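Local coordinates for protein Alpha/beta hydrolase (Enterobacter asburiae, PDB 6KMO) that probably catalyses the hydrolysis of ester bonds, acting as an esterase or lipase of the alpha/beta hydrolase fold, at residues H106-D114 / K235-T243; P209-Y220 / D277-F286. The protein carries 2 engineered substitutions. One frame throughout, in Å; residues are numbered along the deposited sequence.

Contact 1. Residues H106-D114 / K235-T243; sequences HGGGWVLGD and KWFWDNYTT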
loop_
_atom_site.group_PDB
_atom_site.type_symbol
_atom_site.label_atom_id
_atom_site.label_comp_id
_atom_site.label_asym_id
_atom_site.label_seq_id
_atom_site.Cartn_x
_atom_site.Cartn_y
_atom_site.Cartn_z
ATOM N N HIS A 106 -13.962 -15.188 4.663
ATOM C CA HIS A 106 -12.696 -15.756 5.088
ATOM C C HIS A 106 -12.053 -16.588 3.984
ATOM O O HIS A 106 -12.708 -17.078 3.065
ATOM C CB HIS A 106 -12.866 -16.571 6.368
ATOM C CG HIS A 106 -13.507 -17.916 6.196
ATOM N ND1 HIS A 106 -12.794 -19.016 5.773
ATOM C CD2 HIS A 106 -14.757 -18.360 6.464
ATOM C CE1 HIS A 106 -13.582 -20.073 5.767
ATOM N NE2 HIS A 106 -14.780 -19.703 6.176
ATOM N N GLY A 107 -10.738 -16.757 4.105
ATOM C CA GLY A 107 -9.971 -17.616 3.235
ATOM C C GLY A 107 -9.713 -18.982 3.838
ATOM O O GLY A 107 -10.246 -19.357 4.880
ATOM N N GLY A 108 -8.856 -19.735 3.153
ATOM C CA GLY A 108 -8.623 -21.121 3.497
ATOM C C GLY A 108 -8.847 -22.120 2.386
ATOM O O GLY A 108 -8.987 -23.324 2.658
ATOM N N GLY A 109 -8.879 -21.671 1.129
ATOM C CA GLY A 109 -8.990 -22.622 0.041
ATOM C C GLY A 109 -10.301 -23.358 -0.013
ATOM O O GLY A 109 -10.356 -24.468 -0.587
ATOM N N TRP A 110 -11.361 -22.787 0.569
ATOM C CA TRP A 110 -12.705 -23.344 0.695
ATOM C C TRP A 110 -12.765 -24.496 1.694
ATOM O O TRP A 110 -13.775 -24.675 2.376
ATOM C CB TRP A 110 -13.305 -23.727 -0.658
ATOM C CG TRP A 110 -13.420 -22.556 -1.599
ATOM C CD1 TRP A 110 -14.295 -21.511 -1.517
ATOM C CD2 TRP A 110 -12.624 -22.309 -2.767
ATOM N NE1 TRP A 110 -14.097 -20.630 -2.543
ATOM C CE2 TRP A 110 -13.082 -21.102 -3.335
ATOM C CE3 TRP A 110 -11.566 -22.989 -3.385
ATOM C CZ2 TRP A 110 -12.538 -20.570 -4.491
ATOM C CZ3 TRP A 110 -11.033 -22.466 -4.534
ATOM C CH2 TRP A 110 -11.516 -21.272 -5.086
ATOM N N VAL A 111 -11.679 -25.253 1.816
ATOM C CA VAL A 111 -11.606 -26.372 2.757
ATOM C C VAL A 111 -11.362 -25.888 4.182
ATOM O O VAL A 111 -11.983 -26.399 5.130
ATOM C CB VAL A 111 -10.514 -27.353 2.294
ATOM C CG1 VAL A 111 -10.421 -28.531 3.254
ATOM C CG2 VAL A 111 -10.764 -27.836 0.890
ATOM N N LEU A 112 -10.470 -24.923 4.363
ATOM C CA LEU A 112 -10.023 -24.478 5.679
ATOM C C LEU A 112 -10.700 -23.177 6.081
ATOM O O LEU A 112 -11.369 -22.514 5.291
ATOM C CB LEU A 112 -8.505 -24.241 5.687
ATOM C CG LEU A 112 -7.602 -25.169 4.888
ATOM C CD1 LEU A 112 -6.157 -24.674 5.006
ATOM C CD2 LEU A 112 -7.734 -26.597 5.373
ATOM N N GLY A 113 -10.489 -22.801 7.326
ATOM C CA GLY A 113 -10.897 -21.503 7.803
ATOM C C GLY A 113 -12.271 -21.499 8.442
ATOM O O GLY A 113 -13.081 -22.407 8.276
ATOM N N ASP A 114 -12.518 -20.421 9.183
ATOM C CA ASP A 114 -13.682 -20.225 10.038
ATOM C C ASP A 114 -13.504 -18.867 10.712
ATOM O O ASP A 114 -12.583 -18.109 10.381
ATOM C CB ASP A 114 -13.827 -21.362 11.045
ATOM C CG ASP A 114 -12.655 -21.494 11.978
ATOM O OD1 ASP A 114 -11.832 -20.566 12.071
ATOM O OD2 ASP A 114 -12.572 -22.538 12.687
ATOM N N LYS A 235 -4.086 -26.429 -6.193
ATOM C CA LYS A 235 -4.787 -27.398 -7.030
ATOM C C LYS A 235 -5.755 -28.234 -6.203
ATOM O O LYS A 235 -6.881 -28.516 -6.645
ATOM C CB LYS A 235 -3.784 -28.295 -7.752
ATOM C CG LYS A 235 -3.019 -27.596 -8.857
ATOM C CD LYS A 235 -1.988 -28.525 -9.499
ATOM C CE LYS A 235 -1.291 -27.841 -10.645
ATOM N NZ LYS A 235 -0.268 -28.733 -11.293
ATOM N N TRP A 236 -5.340 -28.618 -4.993
ATOM C CA TRP A 236 -6.188 -29.395 -4.093
ATOM C C TRP A 236 -7.403 -28.586 -3.651
ATOM O O TRP A 236 -8.527 -29.100 -3.586
ATOM C CB TRP A 236 -5.360 -29.844 -2.889
ATOM C CG TRP A 236 -6.028 -30.772 -1.941
ATOM C CD1 TRP A 236 -6.450 -32.045 -2.190
ATOM C CD2 TRP A 236 -6.317 -30.524 -0.563
ATOM N NE1 TRP A 236 -6.997 -32.593 -1.065
ATOM C CE2 TRP A 236 -6.926 -31.679 -0.045
ATOM C CE3 TRP A 236 -6.122 -29.427 0.288
ATOM C CZ2 TRP A 236 -7.333 -31.781 1.272
ATOM C CZ3 TRP A 236 -6.541 -29.536 1.596
ATOM C CH2 TRP A 236 -7.133 -30.701 2.074
ATOM N N PHE A 237 -7.189 -27.328 -3.291
ATOM C CA PHE A 237 -8.304 -26.476 -2.896
ATOM C C PHE A 237 -9.320 -26.362 -4.024
ATOM O O PHE A 237 -10.522 -26.581 -3.821
ATOM C CB PHE A 237 -7.780 -25.093 -2.509
ATOM C CG PHE A 237 -6.944 -25.039 -1.240
ATOM C CD1 PHE A 237 -7.195 -25.855 -0.143
ATOM C CD2 PHE A 237 -5.921 -24.107 -1.139
ATOM C CE1 PHE A 237 -6.433 -25.760 1.007
ATOM C CE2 PHE A 237 -5.161 -23.992 0.018
ATOM C CZ PHE A 237 -5.417 -24.821 1.090
ATOM N N TRP A 238 -8.855 -26.038 -5.230
ATOM C CA TRP A 238 -9.751 -25.958 -6.376
ATOM C C TRP A 238 -10.463 -27.284 -6.620
ATOM O O TRP A 238 -11.654 -27.302 -6.950
ATOM C CB TRP A 238 -8.975 -25.502 -7.610
ATOM C CG TRP A 238 -8.911 -24.032 -7.794
ATOM C CD1 TRP A 238 -7.826 -23.221 -7.606
ATOM C CD2 TRP A 238 -9.985 -23.183 -8.212
ATOM N NE1 TRP A 238 -8.170 -21.907 -7.875
ATOM C CE2 TRP A 238 -9.481 -21.862 -8.264
ATOM C CE3 TRP A 238 -11.322 -23.412 -8.549
ATOM C CZ2 TRP A 238 -10.272 -20.779 -8.641
ATOM C CZ3 TRP A 238 -12.110 -22.328 -8.921
ATOM C CH2 TRP A 238 -11.578 -21.028 -8.965
ATOM N N ASP A 239 -9.744 -28.410 -6.482
ATOM C CA ASP A 239 -10.357 -29.705 -6.754
ATOM C C ASP A 239 -11.460 -30.023 -5.751
ATOM O O ASP A 239 -12.464 -30.641 -6.109
ATOM C CB ASP A 239 -9.307 -30.815 -6.734
ATOM C CG ASP A 239 -8.408 -30.823 -7.965
ATOM O OD1 ASP A 239 -8.691 -30.133 -8.967
ATOM O OD2 ASP A 239 -7.392 -31.549 -7.929
ATOM N N ASN A 240 -11.283 -29.633 -4.487
ATOM C CA ASN A 240 -12.332 -29.837 -3.496
ATOM C C ASN A 240 -13.515 -28.911 -3.727
ATOM O O ASN A 240 -14.650 -29.266 -3.388
ATOM C CB ASN A 240 -11.756 -29.628 -2.091
ATOM C CG ASN A 240 -11.046 -30.856 -1.560
ATOM O OD1 ASN A 240 -11.684 -31.793 -1.072
ATOM N ND2 ASN A 240 -9.724 -30.875 -1.668
ATOM N N TYR A 241 -13.275 -27.732 -4.299
ATOM C CA TYR A 241 -14.326 -26.747 -4.550
ATOM C C TYR A 241 -15.183 -27.140 -5.750
ATOM O O TYR A 241 -16.411 -27.186 -5.656
ATOM C CB TYR A 241 -13.660 -25.407 -4.813
ATOM C CG TYR A 241 -14.565 -24.210 -4.869
ATOM C CD1 TYR A 241 -15.507 -23.955 -3.876
ATOM C CD2 TYR A 241 -14.441 -23.287 -5.906
ATOM C CE1 TYR A 241 -16.285 -22.813 -3.913
ATOM C CE2 TYR A 241 -15.218 -22.127 -5.944
ATOM C CZ TYR A 241 -16.130 -21.898 -4.939
ATOM O OH TYR A 241 -16.898 -20.760 -4.930
ATOM N N THR A 242 -14.560 -27.382 -6.898
ATOM C CA THR A 242 -15.259 -27.898 -8.064
ATOM C C THR A 242 -14.250 -28.364 -9.098
ATOM O O THR A 242 -13.326 -27.624 -9.447
ATOM C CB THR A 242 -16.177 -26.865 -8.709
ATOM O OG1 THR A 242 -16.664 -27.442 -9.936
ATOM C CG2 THR A 242 -15.489 -25.557 -9.028
ATOM N N THR A 243 -14.439 -29.579 -9.608
ATOM C CA THR A 243 -13.605 -30.089 -10.688
ATOM C C THR A 243 -14.226 -29.853 -12.054
ATOM O O THR A 243 -13.684 -30.330 -13.056
ATOM C CB THR A 243 -13.364 -31.584 -10.510
ATOM O OG1 THR A 243 -14.621 -32.250 -10.386
ATOM C CG2 THR A 243 -12.507 -31.861 -9.283
#
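Trp110 lies flat on Tyr241: its five-membered ring and the phenol ring form a face-to-face stack, centroids 3.5 Å apart and planes only 3° from parallel. With CG beside its backbone N (chi1 -60°) the indole leaves the loop toward the helix, and Tyr241, whose CG is anti to N, lays its ring over it. The far rim of the indole then runs into a third aromatic: CH2 of Trp110 points at the face of Trp238, 3.8 Å from CZ2, in an edge-to-face pair with planes at 65°. One turn before Tyr241 on helix 231-241, Phe237 offers a ring face to the loop backbone, and Gly109 CA makes a CH-pi contact over it, 3.6 Å from the ring centroid. Gly109 has no side chain, which permits this approach and its left-handed backbone conformation. This is the HGGGW signature of the hormone-sensitive-lipase family, whose glycine loop forms the oxyanion hole in relatives; Gly107 and Gly108 are consistent with that role here. Val111 extends the packing, its CG2 at the edge of Phe237 and 3.6 Å from Asn240 CB; Leu112 CD1 approaches Phe237 CZ at 4.0 Å. Behind the first shell, Asn240 ND2 bonds back to Trp236 O, which also receives Asn240 N from the opposite face of the carbonyl. The loop is closed by Leu112 N to Gly108 O (2.8 Å). His106 fixes the peptide joining Gly107 and Gly108 through ND1 to Gly107 O, 2.7 Å and in the imidazole plane, and Tyr138 stacks on the His106 ring.

Contact 2. Residues P209-Y220 / D277-F286; sequences PVTDANFDTASY and DVLRDEGEAF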
loop_
_atom_site.group_PDB
_atom_site.type_symbol
_atom_site.label_atom_id
_atom_site.label_comp_id
_atom_site.label_asym_id
_atom_site.label_seq_id
_atom_site.Cartn_x
_atom_site.Cartn_y
_atom_site.Cartn_z
ATOM N N PRO A 209 -6.010 -12.108 -3.304
ATOM C CA PRO A 209 -7.122 -12.954 -3.741
ATOM C C PRO A 209 -6.720 -14.042 -4.724
ATOM O O PRO A 209 -5.746 -13.929 -5.476
ATOM C CB PRO A 209 -8.041 -11.955 -4.463
ATOM C CG PRO A 209 -7.068 -10.943 -5.049
ATOM C CD PRO A 209 -6.070 -10.762 -3.918
ATOM N N VAL A 210 -7.548 -15.089 -4.732
ATOM C CA VAL A 210 -7.619 -16.059 -5.824
ATOM C C VAL A 210 -8.527 -15.486 -6.908
ATOM O O VAL A 210 -9.659 -15.085 -6.620
ATOM C CB VAL A 210 -8.194 -17.391 -5.321
ATOM C CG1 VAL A 210 -8.466 -18.333 -6.498
ATOM C CG2 VAL A 210 -7.305 -18.044 -4.275
ATOM N N THR A 211 -8.055 -15.447 -8.161
ATOM C CA THR A 211 -8.895 -14.930 -9.241
ATOM C C THR A 211 -9.044 -15.868 -10.432
ATOM O O THR A 211 -9.855 -15.562 -11.317
ATOM C CB THR A 211 -8.436 -13.546 -9.733
ATOM O OG1 THR A 211 -7.210 -13.727 -10.439
ATOM C CG2 THR A 211 -8.281 -12.558 -8.590
ATOM N N ASP A 212 -8.323 -16.987 -10.496
ATOM C CA ASP A 212 -8.410 -17.843 -11.680
ATOM C C ASP A 212 -8.048 -19.275 -11.324
ATOM O O ASP A 212 -7.070 -19.523 -10.609
ATOM C CB ASP A 212 -7.455 -17.335 -12.768
ATOM C CG ASP A 212 -7.701 -17.933 -14.141
ATOM O OD1 ASP A 212 -8.768 -18.529 -14.359
ATOM O OD2 ASP A 212 -6.786 -17.779 -15.012
ATOM N N ALA A 213 -8.803 -20.222 -11.877
ATOM C CA ALA A 213 -8.487 -21.643 -11.746
ATOM C C ALA A 213 -7.456 -22.042 -12.807
ATOM O O ALA A 213 -7.723 -22.817 -13.728
ATOM C CB ALA A 213 -9.742 -22.490 -11.846
ATOM N N ASN A 214 -6.269 -21.466 -12.683
ATOM C CA ASN A 214 -5.130 -21.779 -13.540
ATOM C C ASN A 214 -3.899 -21.716 -12.653
ATOM O O ASN A 214 -3.907 -21.045 -11.625
ATOM C CB ASN A 214 -4.996 -20.819 -14.715
ATOM C CG ASN A 214 -5.841 -21.233 -15.890
ATOM O OD1 ASN A 214 -5.765 -22.380 -16.370
ATOM N ND2 ASN A 214 -6.673 -20.326 -16.344
ATOM N N PHE A 215 -2.846 -22.434 -13.048
ATOM C CA PHE A 215 -1.714 -22.701 -12.162
ATOM C C PHE A 215 -0.383 -22.447 -12.847
ATOM O O PHE A 215 0.647 -23.002 -12.435
ATOM C CB PHE A 215 -1.808 -24.133 -11.631
ATOM C CG PHE A 215 -3.170 -24.454 -11.099
ATOM C CD1 PHE A 215 -3.556 -23.953 -9.871
ATOM C CD2 PHE A 215 -4.078 -25.182 -11.839
ATOM C CE1 PHE A 215 -4.804 -24.195 -9.378
ATOM C CE2 PHE A 215 -5.345 -25.427 -11.352
ATOM C CZ PHE A 215 -5.711 -24.916 -10.115
ATOM N N ASP A 216 -0.380 -21.547 -13.828
ATOM C CA ASP A 216 0.741 -21.388 -14.746
ATOM C C ASP A 216 1.220 -19.953 -14.892
ATOM O O ASP A 216 1.975 -19.665 -15.826
ATOM C CB ASP A 216 0.363 -21.941 -16.122
ATOM C CG ASP A 216 -0.931 -21.317 -16.683
ATOM O OD1 ASP A 216 -1.289 -21.657 -17.836
ATOM O OD2 ASP A 216 -1.604 -20.496 -15.998
ATOM N N THR A 217 0.808 -19.042 -14.019
ATOM C CA THR A 217 1.379 -17.703 -14.054
ATOM C C THR A 217 2.843 -17.748 -13.612
ATOM O O THR A 217 3.315 -18.707 -12.991
ATOM C CB THR A 217 0.583 -16.746 -13.149
ATOM O OG1 THR A 217 0.708 -17.171 -11.796
ATOM C CG2 THR A 217 -0.887 -16.720 -13.556
ATOM N N ALA A 218 3.567 -16.666 -13.905
ATOM C CA ALA A 218 4.966 -16.613 -13.497
ATOM C C ALA A 218 5.111 -16.744 -11.986
ATOM O O ALA A 218 6.007 -17.437 -11.494
ATOM C CB ALA A 218 5.624 -15.331 -14.011
ATOM N N SER A 219 4.232 -16.094 -11.218
ATOM C CA SER A 219 4.348 -16.215 -9.773
ATOM C C SER A 219 4.001 -17.622 -9.292
ATOM O O SER A 219 4.598 -18.103 -8.325
ATOM C CB SER A 219 3.516 -15.147 -9.058
ATOM O OG SER A 219 2.137 -15.182 -9.436
ATOM N N TYR A 220 3.068 -18.305 -9.954
ATOM C CA TYR A 220 2.791 -19.689 -9.593
ATOM C C TYR A 220 4.036 -20.545 -9.747
ATOM O O TYR A 220 4.309 -21.414 -8.908
ATOM C CB TYR A 220 1.666 -20.245 -10.468
ATOM C CG TYR A 220 0.360 -20.494 -9.747
ATOM C CD1 TYR A 220 0.214 -21.549 -8.863
ATOM C CD2 TYR A 220 -0.734 -19.667 -9.960
ATOM C CE1 TYR A 220 -0.991 -21.778 -8.199
ATOM C CE2 TYR A 220 -1.932 -19.878 -9.307
ATOM C CZ TYR A 220 -2.060 -20.923 -8.432
ATOM O OH TYR A 220 -3.269 -21.137 -7.807
ATOM N N ASP A 277 3.995 -14.812 -3.498
ATOM C CA ASP A 277 2.732 -15.549 -3.429
ATOM C C ASP A 277 2.435 -16.067 -4.827
ATOM O O ASP A 277 2.480 -15.309 -5.797
ATOM C CB ASP A 277 1.637 -14.581 -2.948
ATOM C CG ASP A 277 0.255 -15.213 -2.769
ATOM O OD1 ASP A 277 0.020 -16.373 -3.157
ATOM O OD2 ASP A 277 -0.624 -14.508 -2.192
ATOM N N VAL A 278 2.125 -17.364 -4.937
ATOM C CA VAL A 278 1.715 -17.921 -6.221
ATOM C C VAL A 278 0.574 -17.117 -6.846
ATOM O O VAL A 278 0.505 -16.997 -8.068
ATOM C CB VAL A 278 1.340 -19.415 -6.123
ATOM C CG1 VAL A 278 2.566 -20.259 -5.777
ATOM C CG2 VAL A 278 0.212 -19.656 -5.131
ATOM N N LEU A 279 -0.328 -16.571 -6.030
ATOM C CA LEU A 279 -1.501 -15.840 -6.489
ATOM C C LEU A 279 -1.205 -14.393 -6.858
ATOM O O LEU A 279 -2.099 -13.689 -7.327
ATOM C CB LEU A 279 -2.572 -15.852 -5.397
ATOM C CG LEU A 279 -3.020 -17.223 -4.899
ATOM C CD1 LEU A 279 -4.012 -17.015 -3.776
ATOM C CD2 LEU A 279 -3.575 -18.074 -6.016
ATOM N N ARG A 280 0.022 -13.915 -6.662
ATOM C CA ARG A 280 0.301 -12.498 -6.869
ATOM C C ARG A 280 -0.105 -12.036 -8.262
ATOM O O ARG A 280 -0.812 -11.037 -8.422
ATOM C CB ARG A 280 1.793 -12.257 -6.672
ATOM C CG ARG A 280 2.218 -10.825 -6.836
ATOM C CD ARG A 280 3.722 -10.763 -6.983
ATOM N NE ARG A 280 4.155 -11.272 -8.270
ATOM C CZ ARG A 280 5.412 -11.600 -8.565
ATOM N NH1 ARG A 280 6.364 -11.539 -7.654
ATOM N NH2 ARG A 280 5.707 -11.987 -9.794
ATOM N N ASP A 281 0.342 -12.751 -9.287
ATOM C CA ASP A 281 0.171 -12.248 -10.643
ATOM C C ASP A 281 -1.299 -12.202 -11.047
ATOM O O ASP A 281 -1.735 -11.234 -11.684
ATOM C CB ASP A 281 0.987 -13.078 -11.621
ATOM C CG ASP A 281 2.464 -12.769 -11.569
ATOM O OD1 ASP A 281 2.891 -11.817 -10.872
ATOM O OD2 ASP A 281 3.193 -13.490 -12.284
ATOM N N GLU A 282 -2.093 -13.213 -10.665
ATOM C CA GLU A 282 -3.506 -13.193 -11.036
ATOM C C GLU A 282 -4.259 -12.094 -10.300
ATOM O O GLU A 282 -5.253 -11.564 -10.817
ATOM C CB GLU A 282 -4.143 -14.563 -10.809
ATOM C CG GLU A 282 -4.413 -14.948 -9.362
ATOM C CD GLU A 282 -4.630 -16.427 -9.214
ATOM O OE1 GLU A 282 -3.707 -17.177 -9.599
ATOM O OE2 GLU A 282 -5.707 -16.843 -8.715
ATOM N N GLY A 283 -3.823 -11.741 -9.094
ATOM C CA GLY A 283 -4.452 -10.640 -8.390
ATOM C C GLY A 283 -4.153 -9.311 -9.053
ATOM O O GLY A 283 -5.049 -8.490 -9.269
ATOM N N GLU A 284 -2.879 -9.082 -9.403
ATOM C CA GLU A 284 -2.508 -7.849 -10.102
ATOM C C GLU A 284 -3.145 -7.780 -11.486
ATOM O O GLU A 284 -3.620 -6.714 -11.900
ATOM C CB GLU A 284 -0.986 -7.731 -10.149
ATOM C CG GLU A 284 -0.403 -7.648 -8.743
ATOM C CD GLU A 284 1.088 -7.450 -8.647
ATOM O OE1 GLU A 284 1.778 -7.241 -9.675
ATOM O OE2 GLU A 284 1.583 -7.479 -7.494
ATOM N N ALA A 285 -3.206 -8.910 -12.187
ATOM C CA ALA A 285 -3.829 -8.905 -13.513
ATOM C C ALA A 285 -5.308 -8.569 -13.424
ATOM O O ALA A 285 -5.846 -7.847 -14.281
ATOM C CB ALA A 285 -3.627 -10.258 -14.189
ATOM N N PHE A 286 -5.990 -9.067 -12.392
ATOM C CA PHE A 286 -7.396 -8.735 -12.232
ATOM C C PHE A 286 -7.575 -7.236 -12.019
ATOM O O PHE A 286 -8.478 -6.618 -12.587
ATOM C CB PHE A 286 -8.010 -9.538 -11.084
ATOM C CG PHE A 286 -9.498 -9.341 -10.952
ATOM C CD1 PHE A 286 -10.355 -9.730 -11.975
ATOM C CD2 PHE A 286 -10.045 -8.770 -9.824
ATOM C CE1 PHE A 286 -11.726 -9.542 -11.866
ATOM C CE2 PHE A 286 -11.407 -8.584 -9.725
ATOM C CZ PHE A 286 -12.242 -8.974 -10.758
HETATM O O HOH W 1 -3.430 -12.237 -5.300
HETATM O O HOH W 2 -5.490 -19.693 -8.400
HETATM O O HOH W 3 -3.816 -18.261 -12.072
HETATM O O HOH W 4 -1.187 -16.045 -9.999
HETATM O O HOH W 5 2.334 -14.187 -15.041
#
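Glu282 reaches from helix 280-292 past Thr211, the two side chains running in opposite directions, and its carboxylate ends against the backbone of the loop that follows strand 203-207. In the alpha/beta hydrolase fold the turn ahead of this helix carries the acid of the catalytic triad; Asp277, bonded to His307, fits that place, and its OD1 also accepts Leu279 N. Glu282 CG lies between backbone N and carbonyl carbon (chi1 74°), from where the extended chain carries the carboxylate to the Thr211 and Asp212 amides. Both share Glu282 OE2: Thr211 N comes at 2.8 Å on the anti lone pair, nearly straight at 163°, whereas Asp212 N, at 3.2 Å, arrives from above the carboxylate plane. A water bound to Tyr220 OH and Asp212 O donates to the same oxygen, so this buried carboxylate probably remains ionised. Glu282 OE1 lies at the edge of the Tyr220 ring, 3.2 Å from CE2, with ring and carboxylate planes 34° apart. One face of that ring is met by Val278 CB, 3.9 Å from its centroid, the opposite face by Phe215 CA. Leu279 wedges its CD1 tightly against Val210 CG2, 3.5 Å away. Beyond the tyrosine, the starts of two helices hold each other: Asp281 N donates to Ser219 OG, Ser219 N meets Asp281 OD2 at 3.0 Å from above the carboxylate plane, and Ser219 OG donates to Val278 O. Arg280 grips Asp281 OD1 side-on with NE and NH2; Asn24 of the second subunit also binds this oxygen. A single water accepts from Thr217 OG1 and Glu282 N and donates to Val278 O and to Glu282 OE1, the last at 2.8 Å.

Overall arrangement
The four segments alternate along the chain (106-114, 209-220, 235-243, 277-286), so the two contacts interlock, with centres about 15 Å apart. Three segments follow parallel strands of the one mixed sheet, 99-105, 203-207 and 269-274, at their carboxyl ends, where hydrolases of this fold place the active site; strand 174-179, leading to the probable nucleophile Ser180, runs between the first two. Helix 231-241 joins the contacts: Trp238, which takes part in contact 1, also packs on contact 2, its CZ2 3.7 Å from Val210 CG1. The glycine loop and the loop with the presumed triad acid thus frame the probable catalytic centre, and contact 2 additionally reaches the second subunit.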